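Local coordinates for amidohydrolase 3 domain-containing protein (Pyrococcus furiosus, PDB 3ICJ) that probably hydrolyses carbon-nitrogen bonds other than peptide bonds, as a zinc-dependent member of the amidohydrolase family whose natural substrate is not established, at residues R370-L382 against V409-L423. Numbering follows the deposited sequence.
With ZN (zinc ion), chain C.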
loop_
_atom_site.group_PDB
_atom_site.type_symbol
_atom_site.label_atom_id
_atom_site.label_comp_id
_atom_site.label_asym_id
_atom_site.label_seq_id
_atom_site.Cartn_x
_atom_site.Cartn_y
_atom_site.Cartn_z
ATOM N N ARG A 370 -10.295 -5.128 9.693
ATOM C CA ARG A 370 -9.060 -5.637 9.190
ATOM C C ARG A 370 -7.882 -5.013 9.924
ATOM O O ARG A 370 -7.963 -3.881 10.420
ATOM C CB ARG A 370 -8.927 -5.493 7.642
ATOM C CG ARG A 370 -9.216 -4.134 7.097
ATOM C CD ARG A 370 -9.120 -4.094 5.563
ATOM N NE ARG A 370 -7.723 -3.986 5.114
ATOM C CZ ARG A 370 -7.348 -3.863 3.843
ATOM N NH1 ARG A 370 -8.253 -3.863 2.867
ATOM N NH2 ARG A 370 -6.058 -3.759 3.543
ATOM N N ILE A 371 -6.784 -5.766 9.965
ATOM C CA ILE A 371 -5.535 -5.301 10.554
ATOM C C ILE A 371 -4.474 -5.223 9.451
ATOM O O ILE A 371 -4.275 -6.169 8.687
ATOM C CB ILE A 371 -5.067 -6.215 11.763
ATOM C CG1 ILE A 371 -6.003 -6.048 12.956
ATOM C CG2 ILE A 371 -3.618 -5.905 12.181
ATOM C CD1 ILE A 371 -5.734 -7.072 14.088
ATOM N N GLU A 372 -3.834 -4.063 9.354
ATOM C CA GLU A 372 -2.730 -3.850 8.443
ATOM C C GLU A 372 -1.441 -4.204 9.182
ATOM O O GLU A 372 -1.241 -3.777 10.331
ATOM C CB GLU A 372 -2.662 -2.373 8.019
ATOM C CG GLU A 372 -4.022 -1.791 7.647
ATOM C CD GLU A 372 -4.732 -2.662 6.627
ATOM O OE1 GLU A 372 -4.209 -2.801 5.506
ATOM O OE2 GLU A 372 -5.796 -3.231 6.958
ATOM N N HIS A 373 -0.587 -4.959 8.491
ATOM C CA HIS A 373 0.739 -5.450 8.942
ATOM C C HIS A 373 0.685 -6.703 9.807
ATOM O O HIS A 373 1.210 -7.747 9.397
ATOM C CB HIS A 373 1.628 -4.347 9.546
ATOM C CG HIS A 373 1.646 -3.088 8.731
ATOM N ND1 HIS A 373 2.109 -3.050 7.436
ATOM C CD2 HIS A 373 1.195 -1.841 9.003
ATOM C CE1 HIS A 373 1.969 -1.829 6.951
ATOM N NE2 HIS A 373 1.415 -1.077 7.884
ATOM N N ALA A 374 0.072 -6.582 10.993
ATOM C CA ALA A 374 0.080 -7.634 12.024
ATOM C C ALA A 374 1.472 -8.272 12.157
ATOM O O ALA A 374 1.605 -9.502 12.146
ATOM C CB ALA A 374 -0.994 -8.704 11.712
ATOM N N SER A 375 2.499 -7.429 12.258
ATOM C CA SER A 375 3.898 -7.848 12.112
ATOM C C SER A 375 4.337 -8.831 13.181
ATOM O O SER A 375 5.008 -9.824 12.882
ATOM C CB SER A 375 4.823 -6.630 12.104
ATOM O OG SER A 375 4.398 -5.705 11.118
ATOM N N LEU A 376 3.962 -8.558 14.431
ATOM C CA LEU A 376 4.168 -9.532 15.518
ATOM C C LEU A 376 2.858 -10.107 16.049
ATOM O O LEU A 376 2.033 -9.383 16.612
ATOM C CB LEU A 376 4.963 -8.904 16.665
ATOM C CG LEU A 376 6.227 -8.145 16.225
ATOM C CD1 LEU A 376 6.831 -7.372 17.382
ATOM C CD2 LEU A 376 7.245 -9.101 15.638
ATOM N N VAL A 377 2.670 -11.413 15.862
ATOM C CA VAL A 377 1.490 -12.102 16.387
ATOM C C VAL A 377 1.934 -13.255 17.279
ATOM O O VAL A 377 2.671 -14.158 16.846
ATOM C CB VAL A 377 0.557 -12.624 15.258
ATOM C CG1 VAL A 377 -0.639 -13.353 15.862
ATOM C CG2 VAL A 377 0.095 -11.482 14.351
ATOM N N ARG A 378 1.506 -13.206 18.531
ATOM C CA ARG A 378 1.816 -14.266 19.488
ATOM C C ARG A 378 0.913 -15.490 19.256
ATOM O O ARG A 378 -0.211 -15.355 18.744
ATOM C CB ARG A 378 1.652 -13.757 20.925
ATOM C CG ARG A 378 2.382 -12.444 21.233
ATOM C CD ARG A 378 2.255 -12.032 22.716
ATOM N NE ARG A 378 0.884 -12.076 23.243
ATOM C CZ ARG A 378 0.115 -11.008 23.440
ATOM N NH1 ARG A 378 -1.110 -11.167 23.907
ATOM N NH2 ARG A 378 0.558 -9.773 23.157
ATOM N N ASP A 379 1.411 -16.672 19.642
ATOM C CA ASP A 379 0.629 -17.916 19.655
ATOM C C ASP A 379 -0.725 -17.751 20.347
ATOM O O ASP A 379 -1.752 -18.196 19.827
ATOM C CB ASP A 379 1.411 -19.044 20.336
ATOM C CG ASP A 379 2.460 -19.673 19.425
ATOM O OD1 ASP A 379 2.698 -19.160 18.307
ATOM O OD2 ASP A 379 3.054 -20.688 19.831
ATOM N N ASP A 380 -0.727 -17.066 21.488
ATOM C CA ASP A 380 -1.960 -16.856 22.244
ATOM C C ASP A 380 -2.956 -15.891 21.579
ATOM O O ASP A 380 -4.111 -15.823 21.992
ATOM C CB ASP A 380 -1.659 -16.459 23.705
ATOM C CG ASP A 380 -0.993 -15.083 23.836
ATOM O OD1 ASP A 380 -1.602 -14.066 23.462
ATOM O OD2 ASP A 380 0.129 -15.006 24.366
ATOM N N GLN A 381 -2.520 -15.155 20.555
ATOM C CA GLN A 381 -3.421 -14.241 19.854
ATOM C C GLN A 381 -4.136 -14.906 18.688
ATOM O O GLN A 381 -5.153 -14.396 18.210
ATOM C CB GLN A 381 -2.653 -13.006 19.353
ATOM C CG GLN A 381 -2.187 -12.067 20.468
ATOM C CD GLN A 381 -1.255 -10.983 19.952
ATOM O OE1 GLN A 381 -0.374 -11.250 19.138
ATOM N NE2 GLN A 381 -1.475 -9.755 20.387
ATOM N N LEU A 382 -3.595 -16.040 18.236
ATOM C CA LEU A 382 -4.105 -16.767 17.065
ATOM C C LEU A 382 -5.570 -17.191 17.172
ATOM O O LEU A 382 -6.336 -16.984 16.235
ATOM C CB LEU A 382 -3.244 -18.001 16.775
ATOM C CG LEU A 382 -1.769 -17.775 16.455
ATOM C CD1 LEU A 382 -1.062 -19.116 16.264
ATOM C CD2 LEU A 382 -1.610 -16.901 15.205
ATOM N N VAL A 409 13.720 -7.156 18.832
ATOM C CA VAL A 409 12.826 -7.923 19.682
ATOM C C VAL A 409 13.421 -9.217 20.244
ATOM O O VAL A 409 12.814 -9.854 21.094
ATOM C CB VAL A 409 11.446 -8.203 18.982
ATOM C CG1 VAL A 409 10.778 -6.901 18.557
ATOM C CG2 VAL A 409 11.581 -9.199 17.811
ATOM N N GLY A 410 14.614 -9.594 19.794
ATOM C CA GLY A 410 15.283 -10.773 20.336
ATOM C C GLY A 410 14.840 -12.032 19.613
ATOM O O GLY A 410 13.836 -12.025 18.904
ATOM N N GLU A 411 15.591 -13.108 19.816
ATOM C CA GLU A 411 15.350 -14.403 19.183
ATOM C C GLU A 411 13.971 -15.012 19.473
ATOM O O GLU A 411 13.361 -15.587 18.567
ATOM C CB GLU A 411 16.460 -15.412 19.572
ATOM C CG GLU A 411 17.876 -14.893 19.340
ATOM C CD GLU A 411 18.955 -15.975 19.379
ATOM O OE1 GLU A 411 18.641 -17.148 19.675
ATOM O OE2 GLU A 411 20.127 -15.638 19.114
ATOM N N GLU A 412 13.484 -14.887 20.711
ATOM C CA GLU A 412 12.194 -15.496 21.082
ATOM C C GLU A 412 11.015 -14.763 20.433
ATOM O O GLU A 412 10.143 -15.392 19.836
ATOM C CB GLU A 412 12.006 -15.584 22.608
ATOM C CG GLU A 412 12.952 -16.545 23.340
ATOM C CD GLU A 412 12.952 -17.971 22.781
ATOM O OE1 GLU A 412 11.863 -18.536 22.528
ATOM O OE2 GLU A 412 14.056 -18.528 22.605
ATOM N N ARG A 413 11.006 -13.430 20.505
ATOM C CA ARG A 413 9.887 -12.665 19.944
ATOM C C ARG A 413 9.949 -12.584 18.415
ATOM O O ARG A 413 8.951 -12.307 17.767
ATOM C CB ARG A 413 9.825 -11.267 20.566
ATOM C CG ARG A 413 9.565 -11.283 22.067
ATOM C CD ARG A 413 9.321 -9.882 22.579
ATOM N NE ARG A 413 10.552 -9.084 22.583
ATOM C CZ ARG A 413 10.612 -7.840 23.038
ATOM N NH1 ARG A 413 9.508 -7.272 23.519
ATOM N NH2 ARG A 413 11.763 -7.166 23.026
ATOM N N ALA A 414 11.121 -12.852 17.844
ATOM C CA ALA A 414 11.284 -12.922 16.381
ATOM C C ALA A 414 10.477 -14.070 15.771
ATOM O O ALA A 414 10.122 -14.037 14.583
ATOM C CB ALA A 414 12.752 -13.057 16.033
ATOM N N LYS A 415 10.163 -15.077 16.590
ATOM C CA LYS A 415 9.240 -16.145 16.195
ATOM C C LYS A 415 7.807 -15.645 15.907
ATOM O O LYS A 415 7.036 -16.297 15.196
ATOM C CB LYS A 415 9.209 -17.250 17.263
ATOM C CG LYS A 415 10.540 -18.038 17.424
ATOM C CD LYS A 415 10.495 -18.923 18.674
ATOM C CE LYS A 415 11.833 -19.649 18.869
ATOM N NZ LYS A 415 11.916 -20.228 20.231
ATOM N N TRP A 416 7.466 -14.484 16.445
ATOM C CA TRP A 416 6.152 -13.887 16.205
ATOM C C TRP A 416 6.057 -13.173 14.858
ATOM O O TRP A 416 4.965 -12.813 14.419
ATOM C CB TRP A 416 5.821 -12.878 17.319
ATOM C CG TRP A 416 5.800 -13.453 18.739
ATOM C CD1 TRP A 416 5.684 -14.771 19.104
ATOM C CD2 TRP A 416 5.852 -12.701 19.969
ATOM N NE1 TRP A 416 5.689 -14.884 20.480
ATOM C CE2 TRP A 416 5.779 -13.631 21.034
ATOM C CE3 TRP A 416 5.945 -11.328 20.270
ATOM C CZ2 TRP A 416 5.806 -13.238 22.387
ATOM C CZ3 TRP A 416 5.970 -10.934 21.623
ATOM C CH2 TRP A 416 5.907 -11.894 22.660
ATOM N N ALA A 417 7.195 -12.964 14.203
ATOM C CA ALA A 417 7.255 -12.035 13.078
ATOM C C ALA A 417 6.852 -12.617 11.731
ATOM O O ALA A 417 7.350 -13.676 11.342
ATOM C CB ALA A 417 8.646 -11.407 12.975
ATOM N N TYR A 418 5.985 -11.885 11.018
ATOM C CA TYR A 418 5.632 -12.160 9.607
ATOM C C TYR A 418 5.237 -13.610 9.368
ATOM O O TYR A 418 5.794 -14.324 8.505
ATOM C CB TYR A 418 6.743 -11.687 8.640
ATOM C CG TYR A 418 7.158 -10.245 8.866
ATOM C CD1 TYR A 418 6.202 -9.213 8.897
ATOM C CD2 TYR A 418 8.497 -9.905 9.061
ATOM C CE1 TYR A 418 6.585 -7.878 9.121
ATOM C CE2 TYR A 418 8.889 -8.570 9.274
ATOM C CZ TYR A 418 7.925 -7.565 9.305
ATOM O OH TYR A 418 8.305 -6.244 9.515
ATOM N N ARG A 419 4.249 -14.024 10.155
ATOM C CA ARG A 419 3.801 -15.409 10.203
ATOM C C ARG A 419 2.790 -15.689 9.088
ATOM O O ARG A 419 1.633 -16.018 9.351
ATOM C CB ARG A 419 3.189 -15.681 11.583
ATOM C CG ARG A 419 4.191 -15.530 12.708
ATOM C CD ARG A 419 3.577 -15.884 14.071
ATOM N NE ARG A 419 3.343 -17.319 14.245
ATOM C CZ ARG A 419 2.940 -17.858 15.393
ATOM N NH1 ARG A 419 2.714 -17.079 16.453
ATOM N NH2 ARG A 419 2.751 -19.169 15.493
ATOM N N LEU A 420 3.248 -15.556 7.840
ATOM C CA LEU A 420 2.392 -15.579 6.664
ATOM C C LEU A 420 1.608 -16.872 6.545
ATOM O O LEU A 420 0.401 -16.845 6.306
ATOM C CB LEU A 420 3.216 -15.342 5.383
ATOM C CG LEU A 420 4.119 -14.099 5.363
ATOM C CD1 LEU A 420 4.779 -13.924 3.999
ATOM C CD2 LEU A 420 3.355 -12.848 5.730
ATOM N N LYS A 421 2.297 -17.999 6.721
ATOM C CA LYS A 421 1.659 -19.306 6.579
ATOM C C LYS A 421 0.602 -19.521 7.677
ATOM O O LYS A 421 -0.522 -19.938 7.388
ATOM C CB LYS A 421 2.720 -20.418 6.569
ATOM C CG LYS A 421 2.178 -21.845 6.673
ATOM C CD LYS A 421 1.404 -22.225 5.426
ATOM C CE LYS A 421 1.096 -23.713 5.392
ATOM N NZ LYS A 421 -0.162 -23.949 4.640
ATOM N N THR A 422 0.960 -19.202 8.916
ATOM C CA THR A 422 0.061 -19.377 10.051
ATOM C C THR A 422 -1.170 -18.479 9.928
ATOM O O THR A 422 -2.299 -18.966 9.995
ATOM C CB THR A 422 0.787 -19.127 11.380
ATOM O OG1 THR A 422 1.834 -20.079 11.512
ATOM C CG2 THR A 422 -0.153 -19.292 12.589
ATOM N N LEU A 423 -0.953 -17.182 9.720
ATOM C CA LEU A 423 -2.062 -16.255 9.547
ATOM C C LEU A 423 -3.017 -16.607 8.394
ATOM O O LEU A 423 -4.237 -16.558 8.557
ATOM C CB LEU A 423 -1.560 -14.804 9.444
ATOM C CG LEU A 423 -0.788 -14.213 10.633
ATOM C CD1 LEU A 423 -0.221 -12.855 10.236
ATOM C CD2 LEU A 423 -1.644 -14.105 11.895
HETATM ZN ZN ZN C . 0.822 1.186 8.403
HETATM O O HOH W 1 3.063 -12.200 12.299
HETATM O O HOH W 2 6.577 -4.259 10.388
HETATM O O HOH W 3 3.962 -17.150 21.266
#
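Arg419 reaches across to 370-382 and uses one end of its guanidinium for two jobs. NH1 makes a 2.9 Å hydrogen bond to Val377 O, which sits in the guanidinium plane, and in a salt bridge NH1 and NH2 converge end-on on a single carboxylate oxygen, Asp379 OD1, each at 2.8 Å. Those two bonds are bent, near 137°, as expected when one oxygen is shared by both nitrogens. The bend at chi3 (72°) turns the guanidinium so that its NH1 edge meets Val377 O.

One residue before Asp379, the aliphatic part of Arg378 lies along the Trp416 indole, with CG 3.5 Å above the centroid of the six-membered ring, a CH-pi contact over the centre of that face. Arg413 CA covers the opposite face near the rim. The charged end of Arg378 runs on to Asp380, Asp352 and Asp356, while a water joins Trp416 NE1 to Asp379 N.

The backbones meet in a single beta bridge at Leu376 and Ala417: Tyr418 N donates to Ser375 O (2.9 Å), and Val377 N to Trp416 O (3.1 Å). Leu376 CD2 packs on Ala417 CB, and Val377 CG2 meets Leu423 CD2 tip to tip at 4.0 Å. A second water links Ser375 OG with Tyr418 OH, which also bonds Asp402.

His373, two residues before Ser375, binds zinc through NE2, together with His348 and the carboxylated Lys296, and Gln395 holds its ND1. Together these contacts join the loop that follows strand 370-371 of the amidohydrolase barrel and carries His373 to the loop between helices 405-413 and 420-426, with charge pairing at the surface end and water-mediated polar contacts toward the metal site.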